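PDB 2WRY: interleukin-1beta from Gallus gallus, which probably acts as a secreted inflammatory cytokine that signals by binding the interleukin-1 receptor, this chain being the C-terminal beta-trefoil part of a longer protein. Local coordinates for residues A[12-18]-A[154-160]; A[29-34]-A[139-143]. All coordinates share one frame; numbering follows the deposited sequence.

Interaction 1 of 2, residues A[12-18]-A[154-160]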
ATOM      1  N   PHE A  12       9.833  -5.710  -2.344  1.00 16.33           N
ATOM      2  CA  PHE A  12      10.450  -4.789  -1.374  1.00 16.22           C
ATOM      3  C   PHE A  12      10.117  -5.189   0.055  1.00 15.44           C
ATOM      4  O   PHE A  12       8.990  -5.630   0.336  1.00 17.21           O
ATOM      5  CB  PHE A  12       9.927  -3.348  -1.581  1.00 15.98           C
ATOM      6  CG  PHE A  12      10.409  -2.703  -2.836  1.00 15.40           C
ATOM      7  CD1 PHE A  12      11.609  -1.991  -2.845  1.00 18.69           C
ATOM      8  CD2 PHE A  12       9.661  -2.780  -4.012  1.00 16.42           C
ATOM      9  CE1 PHE A  12      12.065  -1.384  -4.009  1.00 18.93           C
ATOM     10  CE2 PHE A  12      10.107  -2.179  -5.180  1.00 17.75           C
ATOM     11  CZ  PHE A  12      11.329  -1.482  -5.182  1.00 19.31           C
ATOM     12  N   ASP A  13      11.060  -4.999   0.972  1.00 15.64           N
ATOM     13  CA  ASP A  13      10.688  -4.925   2.376  1.00 15.76           C
ATOM     14  C   ASP A  13      10.124  -3.533   2.617  1.00 15.31           C
ATOM     15  O   ASP A  13      10.511  -2.583   1.933  1.00 14.79           O
ATOM     16  CB  ASP A  13      11.890  -5.150   3.284  1.00 16.77           C
ATOM     17  CG  ASP A  13      12.222  -6.597   3.439  1.00 22.03           C
ATOM     18  OD1 ASP A  13      11.356  -7.377   3.908  1.00 25.67           O
ATOM     19  OD2 ASP A  13      13.356  -6.943   3.079  1.00 28.76           O
ATOM     20  N   ILE A  14       9.237  -3.410   3.599  1.00 14.45           N
ATOM     21  CA  ILE A  14       8.670  -2.098   3.931  1.00 14.71           C
ATOM     22  C   ILE A  14       8.538  -1.939   5.433  1.00 14.37           C
ATOM     23  O   ILE A  14       8.169  -2.878   6.135  1.00 15.56           O
ATOM     24  CB  ILE A  14       7.294  -1.892   3.250  1.00 14.14           C
ATOM     25  CG1 ILE A  14       6.727  -0.497   3.570  1.00 14.17           C
ATOM     26  CG2 ILE A  14       6.317  -3.032   3.612  1.00 15.30           C
ATOM     27  CD1 ILE A  14       5.509  -0.096   2.717  1.00 14.42           C
ATOM     28  N   PHE A  15       8.909  -0.755   5.924  1.00 14.05           N
ATOM     29  CA  PHE A  15       8.687  -0.385   7.312  1.00 14.45           C
ATOM     30  C   PHE A  15       8.125   1.027   7.286  1.00 13.40           C
ATOM     31  O   PHE A  15       8.464   1.800   6.401  1.00 14.01           O
ATOM     32  CB  PHE A  15      10.019  -0.334   8.074  1.00 15.25           C
ATOM     33  CG  PHE A  15      10.623  -1.676   8.324  1.00 19.55           C
ATOM     34  CD1 PHE A  15      10.339  -2.366   9.500  1.00 22.52           C
ATOM     35  CD2 PHE A  15      11.463  -2.258   7.377  1.00 22.78           C
ATOM     36  CE1 PHE A  15      10.901  -3.631   9.754  1.00 24.02           C
ATOM     37  CE2 PHE A  15      12.010  -3.530   7.610  1.00 25.45           C
ATOM     38  CZ  PHE A  15      11.728  -4.204   8.797  1.00 25.85           C
ATOM     39  N   ASP A  16       7.298   1.375   8.262  1.00 13.51           N
ATOM     40  CA  ASP A  16       6.937   2.785   8.406  1.00 13.53           C
ATOM     41  C   ASP A  16       8.064   3.543   9.087  1.00 13.93           C
ATOM     42  O   ASP A  16       9.068   2.936   9.488  1.00 14.10           O
ATOM     43  CB  ASP A  16       5.551   2.983   9.036  1.00 14.55           C
ATOM     44  CG  ASP A  16       5.498   2.724  10.529  1.00 16.60           C
ATOM     45  OD1 ASP A  16       6.552   2.656  11.232  1.00 14.69           O
ATOM     46  OD2 ASP A  16       4.342   2.578  11.026  1.00 14.44           O
ATOM     47  N   ILE A  17       7.906   4.863   9.213  1.00 14.24           N
ATOM     48  CA  ILE A  17       8.972   5.728   9.743  1.00 15.82           C
ATOM     49  C   ILE A  17       9.279   5.524  11.234  1.00 15.03           C
ATOM     50  O   ILE A  17      10.300   6.052  11.757  1.00 17.49           O
ATOM     51  CB  ILE A  17       8.622   7.251   9.452  1.00 17.57           C
ATOM     52  CG1 ILE A  17       9.899   8.003   9.159  1.00 18.99           C
ATOM     53  CG2 ILE A  17       7.739   7.900  10.558  1.00 16.45           C
ATOM     54  CD1 ILE A  17      10.486   7.595   7.835  1.00 23.22           C
ATOM     55  N   ASN A  18       8.432   4.767  11.924  1.00 13.52           N
ATOM     56  CA  ASN A  18       8.677   4.413  13.305  1.00 14.79           C
ATOM     57  C   ASN A  18       9.085   2.951  13.427  1.00 14.17           C
ATOM     58  O   ASN A  18       9.035   2.378  14.517  1.00 15.51           O
ATOM     59  CB  ASN A  18       7.444   4.687  14.152  1.00 15.94           C
ATOM     60  CG  ASN A  18       7.772   4.734  15.630  1.00 18.44           C
ATOM     61  OD1 ASN A  18       8.665   5.501  16.070  1.00 21.81           O
ATOM     62  ND2 ASN A  18       7.055   3.948  16.410  1.00 19.84           N
ATOM     63  N   ILE A 154       0.917   7.583  10.563  1.00 12.24           N
ATOM     64  CA  ILE A 154       2.174   7.594   9.822  1.00 11.56           C
ATOM     65  C   ILE A 154       1.824   7.224   8.382  1.00 12.56           C
ATOM     66  O   ILE A 154       1.214   6.181   8.140  1.00 13.41           O
ATOM     67  CB  ILE A 154       3.178   6.599  10.406  1.00 12.17           C
ATOM     68  CG1 ILE A 154       3.617   7.070  11.804  1.00 13.49           C
ATOM     69  CG2 ILE A 154       4.367   6.435   9.470  1.00 12.62           C
ATOM     70  CD1 ILE A 154       4.202   5.969  12.616  1.00 16.09           C
ATOM     71  N   ALA A 155       2.214   8.066   7.433  1.00 11.55           N
ATOM     72  CA  ALA A 155       1.944   7.792   6.016  1.00 11.15           C
ATOM     73  C   ALA A 155       3.261   7.775   5.214  1.00 11.77           C
ATOM     74  O   ALA A 155       3.244   7.857   4.000  1.00 11.35           O
ATOM     75  CB  ALA A 155       0.938   8.808   5.419  1.00 11.99           C
ATOM     76  N   THR A 156       4.371   7.623   5.931  1.00 11.51           N
ATOM     77  CA  THR A 156       5.721   7.682   5.368  1.00 12.18           C
ATOM     78  C   THR A 156       6.421   6.360   5.669  1.00 13.06           C
ATOM     79  O   THR A 156       6.404   5.889   6.834  1.00 12.42           O
ATOM     80  CB  THR A 156       6.545   8.856   5.996  1.00 12.61           C
ATOM     81  OG1 THR A 156       5.851  10.106   5.798  1.00 15.96           O
ATOM     82  CG2 THR A 156       7.939   8.942   5.358  1.00 13.56           C
ATOM     83  N   TYR A 157       7.045   5.808   4.623  1.00 11.48           N
ATOM     84  CA  TYR A 157       7.644   4.453   4.655  1.00 12.55           C
ATOM     85  C   TYR A 157       9.063   4.472   4.151  1.00 14.52           C
ATOM     86  O   TYR A 157       9.490   5.379   3.434  1.00 13.69           O
ATOM     87  CB  TYR A 157       6.801   3.466   3.792  1.00 12.46           C
ATOM     88  CG  TYR A 157       5.370   3.409   4.251  1.00 12.05           C
ATOM     89  CD1 TYR A 157       4.966   2.561   5.313  1.00 10.81           C
ATOM     90  CD2 TYR A 157       4.434   4.280   3.704  1.00 11.46           C
ATOM     91  CE1 TYR A 157       3.639   2.578   5.799  1.00 12.29           C
ATOM     92  CE2 TYR A 157       3.120   4.307   4.181  1.00 12.78           C
ATOM     93  CZ  TYR A 157       2.729   3.477   5.216  1.00 11.18           C
ATOM     94  OH  TYR A 157       1.412   3.519   5.636  1.00 14.81           O
ATOM     95  N   LYS A 158       9.784   3.428   4.518  1.00 14.74           N
ATOM     96  CA  LYS A 158      11.082   3.192   3.916  1.00 16.88           C
ATOM     97  C   LYS A 158      11.034   1.825   3.268  1.00 15.58           C
ATOM     98  O   LYS A 158      10.775   0.840   3.948  1.00 17.06           O
ATOM     99  CB  LYS A 158      12.165   3.263   4.977  1.00 17.77           C
ATOM    100  CG  LYS A 158      12.414   4.688   5.447  1.00 21.32           C
ATOM    101  CD  LYS A 158      13.754   4.849   6.149  1.00 25.69           C
ATOM    102  CE  LYS A 158      14.173   6.307   6.069  1.00 28.48           C
ATOM    103  NZ  LYS A 158      15.583   6.555   6.501  1.00 33.59           N
ATOM    104  N   LEU A 159      11.274   1.790   1.961  1.00 17.10           N
ATOM    105  CA  LEU A 159      11.286   0.556   1.185  1.00 18.44           C
ATOM    106  C   LEU A 159      12.721   0.120   0.920  1.00 20.13           C
ATOM    107  O   LEU A 159      13.631   0.951   0.751  1.00 19.14           O
ATOM    108  CB  LEU A 159      10.586   0.773  -0.154  1.00 18.94           C
ATOM    109  CG  LEU A 159       9.094   1.054  -0.240  1.00 20.96           C
ATOM    110  CD1 LEU A 159       8.811   1.496  -1.662  1.00 22.99           C
ATOM    111  CD2 LEU A 159       8.286  -0.169   0.089  1.00 22.69           C
ATOM    112  N   SER A 160      12.933  -1.182   0.911  1.00 21.32           N
ATOM    113  CA  SER A 160      14.246  -1.680   0.535  1.00 24.35           C
ATOM    114  C   SER A 160      14.140  -2.939  -0.320  1.00 26.26           C
ATOM    115  O   SER A 160      13.422  -3.871   0.023  1.00 24.22           O
ATOM    116  CB  SER A 160      15.093  -1.909   1.776  1.00 24.68           C
ATOM    117  OG  SER A 160      14.400  -2.531   2.837  1.00 26.92           O
TER
HETATM  118  O   HOH W   1      15.527  -4.898   3.607  1.00 36.51           O

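Interaction 2 of 2, residues A[29-34]-A[139-143]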
ATOM      1  N   GLN A  29      -6.982  -8.225   6.258  1.00 19.27           N
ATOM      2  CA  GLN A  29      -6.501  -7.095   7.040  1.00 18.62           C
ATOM      3  C   GLN A  29      -5.032  -7.163   7.386  1.00 16.75           C
ATOM      4  O   GLN A  29      -4.561  -8.117   8.029  1.00 16.66           O
ATOM      5  CB  GLN A  29      -7.286  -6.982   8.340  1.00 20.14           C
ATOM      6  CG  GLN A  29      -7.031  -5.713   9.104  1.00 23.97           C
ATOM      7  CD  GLN A  29      -8.233  -5.296   9.901  1.00 28.20           C
ATOM      8  OE1 GLN A  29      -9.043  -4.492   9.439  1.00 28.86           O
ATOM      9  NE2 GLN A  29      -8.370  -5.850  11.103  1.00 31.18           N
ATOM     10  N   LEU A  30      -4.325  -6.115   6.990  1.00 15.79           N
ATOM     11  CA  LEU A  30      -2.961  -5.919   7.449  1.00 15.45           C
ATOM     12  C   LEU A  30      -2.977  -5.155   8.762  1.00 15.46           C
ATOM     13  O   LEU A  30      -3.813  -4.265   8.965  1.00 15.34           O
ATOM     14  CB  LEU A  30      -2.167  -5.082   6.454  1.00 16.48           C
ATOM     15  CG  LEU A  30      -1.778  -5.670   5.114  1.00 16.17           C
ATOM     16  CD1 LEU A  30      -1.256  -4.515   4.261  1.00 15.88           C
ATOM     17  CD2 LEU A  30      -0.748  -6.783   5.236  1.00 15.02           C
ATOM     18  N   VAL A  31      -2.030  -5.485   9.639  1.00 15.51           N
ATOM     19  CA  VAL A  31      -1.755  -4.660  10.813  1.00 15.76           C
ATOM     20  C   VAL A  31      -0.286  -4.269  10.802  1.00 15.64           C
ATOM     21  O   VAL A  31       0.545  -4.911  10.129  1.00 16.18           O
ATOM     22  CB  VAL A  31      -2.124  -5.351  12.157  1.00 16.32           C
ATOM     23  CG1 VAL A  31      -3.634  -5.685  12.207  1.00 17.03           C
ATOM     24  CG2 VAL A  31      -1.284  -6.553  12.405  1.00 18.73           C
ATOM     25  N   ALA A  32       0.029  -3.200  11.528  1.00 14.55           N
ATOM     26  CA  ALA A  32       1.425  -2.775  11.660  1.00 14.19           C
ATOM     27  C   ALA A  32       1.914  -2.930  13.085  1.00 15.15           C
ATOM     28  O   ALA A  32       1.256  -2.533  14.034  1.00 15.93           O
ATOM     29  CB  ALA A  32       1.598  -1.345  11.173  1.00 14.11           C
ATOM     30  N   LEU A  33       3.091  -3.523  13.242  1.00 16.86           N
ATOM     31  CA  LEU A  33       3.634  -3.729  14.585  1.00 19.58           C
ATOM     32  C   LEU A  33       5.146  -3.666  14.586  1.00 20.84           C
ATOM     33  O   LEU A  33       5.769  -3.695  13.532  1.00 18.38           O
ATOM     34  CB  LEU A  33       3.137  -5.036  15.218  1.00 21.18           C
ATOM     35  CG  LEU A  33       2.712  -6.248  14.368  1.00 23.83           C
ATOM     36  CD1 LEU A  33       3.736  -6.591  13.344  1.00 26.30           C
ATOM     37  CD2 LEU A  33       2.414  -7.444  15.277  1.00 26.84           C
ATOM     38  N   HIS A  34       5.723  -3.536  15.780  1.00 23.37           N
ATOM     39  CA  HIS A  34       7.154  -3.728  15.938  1.00 26.92           C
ATOM     40  C   HIS A  34       7.300  -5.236  16.126  1.00 30.19           C
ATOM     41  O   HIS A  34       6.951  -5.780  17.169  1.00 30.60           O
ATOM     42  CB  HIS A  34       7.666  -2.942  17.149  1.00 26.67           C
ATOM     43  CG  HIS A  34       7.427  -1.474  17.053  1.00 24.97           C
ATOM     44  ND1 HIS A  34       8.145  -0.655  16.207  1.00 25.13           N
ATOM     45  CD2 HIS A  34       6.546  -0.673  17.698  1.00 23.51           C
ATOM     46  CE1 HIS A  34       7.712   0.586  16.336  1.00 23.70           C
ATOM     47  NE2 HIS A  34       6.729   0.598  17.219  1.00 25.02           N
ATOM     48  N   PRO A 139       0.912   0.373  17.979  1.00 24.67           N
ATOM     49  CA  PRO A 139       1.098  -0.918  17.316  1.00 23.75           C
ATOM     50  C   PRO A 139      -0.170  -1.799  17.280  1.00 23.28           C
ATOM     51  O   PRO A 139      -1.127  -1.565  18.020  1.00 22.78           O
ATOM     52  CB  PRO A 139       2.208  -1.601  18.155  1.00 24.55           C
ATOM     53  CG  PRO A 139       2.233  -0.906  19.442  1.00 25.06           C
ATOM     54  CD  PRO A 139       1.682   0.492  19.232  1.00 24.85           C
ATOM     55  N   ARG A 140      -0.158  -2.784  16.387  1.00 21.84           N
ATOM     56  CA  ARG A 140      -1.189  -3.819  16.290  1.00 22.16           C
ATOM     57  C   ARG A 140      -2.565  -3.255  15.917  1.00 20.76           C
ATOM     58  O   ARG A 140      -3.602  -3.768  16.357  1.00 21.15           O
ATOM     59  CB  ARG A 140      -1.255  -4.670  17.580  1.00 23.68           C
ATOM     60  CG  ARG A 140       0.091  -5.207  18.089  1.00 28.97           C
ATOM     61  CD  ARG A 140      -0.132  -6.251  19.187  1.00 35.48           C
ATOM     62  NE  ARG A 140      -0.029  -5.708  20.543  1.00 40.67           N
ATOM     63  CZ  ARG A 140      -0.049  -6.453  21.654  1.00 45.34           C
ATOM     64  NH1 ARG A 140      -0.186  -7.775  21.569  1.00 45.29           N
ATOM     65  NH2 ARG A 140       0.066  -5.886  22.854  1.00 44.97           N
ATOM     66  N   GLN A 141      -2.566  -2.200  15.099  1.00 18.39           N
ATOM     67  CA  GLN A 141      -3.810  -1.629  14.564  1.00 17.74           C
ATOM     68  C   GLN A 141      -3.819  -1.813  13.049  1.00 16.67           C
ATOM     69  O   GLN A 141      -2.753  -2.018  12.436  1.00 15.78           O
ATOM     70  CB  GLN A 141      -3.936  -0.131  14.912  1.00 18.42           C
ATOM     71  CG  GLN A 141      -4.002   0.141  16.398  1.00 22.62           C
ATOM     72  CD  GLN A 141      -5.317  -0.255  17.044  1.00 27.01           C
ATOM     73  OE1 GLN A 141      -6.242  -0.754  16.394  1.00 30.95           O
ATOM     74  NE2 GLN A 141      -5.416  -0.005  18.342  1.00 32.22           N
ATOM     75  N   PRO A 142      -5.016  -1.810  12.434  1.00 16.07           N
ATOM     76  CA  PRO A 142      -5.061  -1.990  10.973  1.00 15.84           C
ATOM     77  C   PRO A 142      -4.316  -0.931  10.166  1.00 14.80           C
ATOM     78  O   PRO A 142      -4.232   0.230  10.580  1.00 16.26           O
ATOM     79  CB  PRO A 142      -6.552  -1.894  10.661  1.00 16.81           C
ATOM     80  CG  PRO A 142      -7.186  -2.381  11.939  1.00 17.63           C
ATOM     81  CD  PRO A 142      -6.372  -1.733  13.003  1.00 16.95           C
ATOM     82  N   VAL A 143      -3.744  -1.360   9.046  1.00 13.21           N
ATOM     83  CA  VAL A 143      -3.267  -0.423   8.020  1.00 12.11           C
ATOM     84  C   VAL A 143      -4.507   0.085   7.297  1.00 12.62           C
ATOM     85  O   VAL A 143      -5.416  -0.692   6.967  1.00 14.94           O
ATOM     86  CB  VAL A 143      -2.273  -1.117   7.032  1.00 12.46           C
ATOM     87  CG1 VAL A 143      -1.741  -0.129   6.007  1.00 12.23           C
ATOM     88  CG2 VAL A 143      -1.121  -1.723   7.812  1.00 13.68           C
TER
HETATM   89  O   HOH W   2      -5.394  -3.532   6.040  1.00 20.70           O
HETATM   90  O   HOH W   3      -0.470  -0.446  14.118  1.00 15.04           O

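Interaction 1 of 2, residues A[12-18]-A[154-160]
Asp16 leans against Ile154 and Tyr157 where the strand of residues 12-16 runs out beside the antiparallel strand 157-160. Its CB lies 3.7 Å from Ile154 CG2 and, on the tyrosine side, 3.8 Å from Tyr157 CE1. With CG set between the backbone N and the carbonyl carbon (chi1 75°), OD1 comes within reach of the amide two residues on, while OD2 lies by Ile154. CG lies over the isoleucine branches, which the side chain crosses at about a right angle. OD1 accepts from Asn18 N at 2.9 Å, the donor standing 46° above the carboxylate plane, and so closes an Asx turn. OD2, 3.7 Å from Ile154 CD1, finds its polar partners in Lys20, by a salt bridge, and Thr135. Were alanine to stand in place of Asp16, Lys20 would probably lose this counter-charge and the turn at Asn18 its side-chain acceptor.

Behind this corner the backbones pair regularly. Asp13 with Ser160 and Phe15 with Lys158 are hydrogen-bonded pairs; in the latter, Lys158 N reaches Phe15 O at 2.8 Å, almost straight at 168°. Ile14 and Leu159 occupy the apolar face, lying side by side with Ile14 CB 3.7 Å from Leu159 CD2, while Ile14 CD1 meets Tyr157 CD1 at 3.8 Å. Branched aliphatic chains suit this face, which also meets Leu46 and Ile48 of strand 45-53. The other face carries Asp13 and Ser160, joined through a water that donates to Asp13 OD2 at 3.0 Å and also bonds to Ser160 OG. Pairing the first and last strands is how a beta-trefoil closes its barrel. The seam thus rests on backbone bonds backed by hydrocarbon on one face, while at its end a buried carboxylate is satisfied by a backbone amide, a lysine and a hydroxyl.

Interaction 2 of 2, residues A[29-34]-A[139-143]
Leu30 and Ala32 of strand 29-33 bond through their backbones to Val143, Arg140 and Gln141. Val143 N donates to Leu30 O at 2.9 Å, coming from well above the carbonyl plane, 43° out of it. Ala32 uses both its polar atoms: its O accepts from Arg140 N at 2.8 Å, and its N gives a longer bond of 3.2 Å to Gln141 O. Two successive residues thus face one alanine, and Arg140 has a left-handed backbone, a pattern that fits a G1 beta bulge. Pro142 pairs with Val31 in a non-hydrogen-bonded position, where the missing amide proton costs nothing.

Water takes up amides around this pairing. Gln141 N donates at 2.9 Å to a water that also lies close to Ala32 O, and Leu30 N donates to a second water.

In the beta-trefoil, hairpins cap one end of the barrel. Here 139-143 belongs to the connection between the paired strands 132-134 and 144-146, and it adds a short, weakly bonded outer strand to the hairpin formed by 21-26 and 29-33.

Apolar contact concentrates at Val143. Its CG2, anti to the carbonyl carbon because CG1 is anti to the backbone N (chi1 -178°), touches Leu30 CB at 3.8 Å and approaches Ala32 CB more loosely at 4.3 Å. A small alanine leaves room for that methyl group, while the side chains of Leu30 and Val143 also touch strand 86-93, at Leu91 and Leu89 respectively.

A different packing occurs at the exposed end, where the extended Gln29 crosses the Pro142 ring obliquely. Gln29 CD stands 3.7 Å from Pro142 CG, van der Waals contact between amide and ring, and Glu25 accepts from the glutamine's NE2.

Overall arrangement
Interaction 1 pairs the first strand of the barrel with the last, and interaction 2 lies nested within the chain loop it closes, their centres about 13 Å apart. They touch directly where Asn18 O packs against His34 CE1, 2.9 Å away, each residue lying at the end of its own segment. Shared neighbours knit them further: Phe22 meets both Ile14 of 12-18 and Val143 of 139-143; Thr135 bonds to Asp16 and touches Ala32; Lys20 bridges to Asp16 and packs on His34. Barrel closure and hairpin cap thus share Lys20, Phe22 and Thr135 as neighbours. Neither contact surrounds a bound ligand; both belong to the trefoil framework.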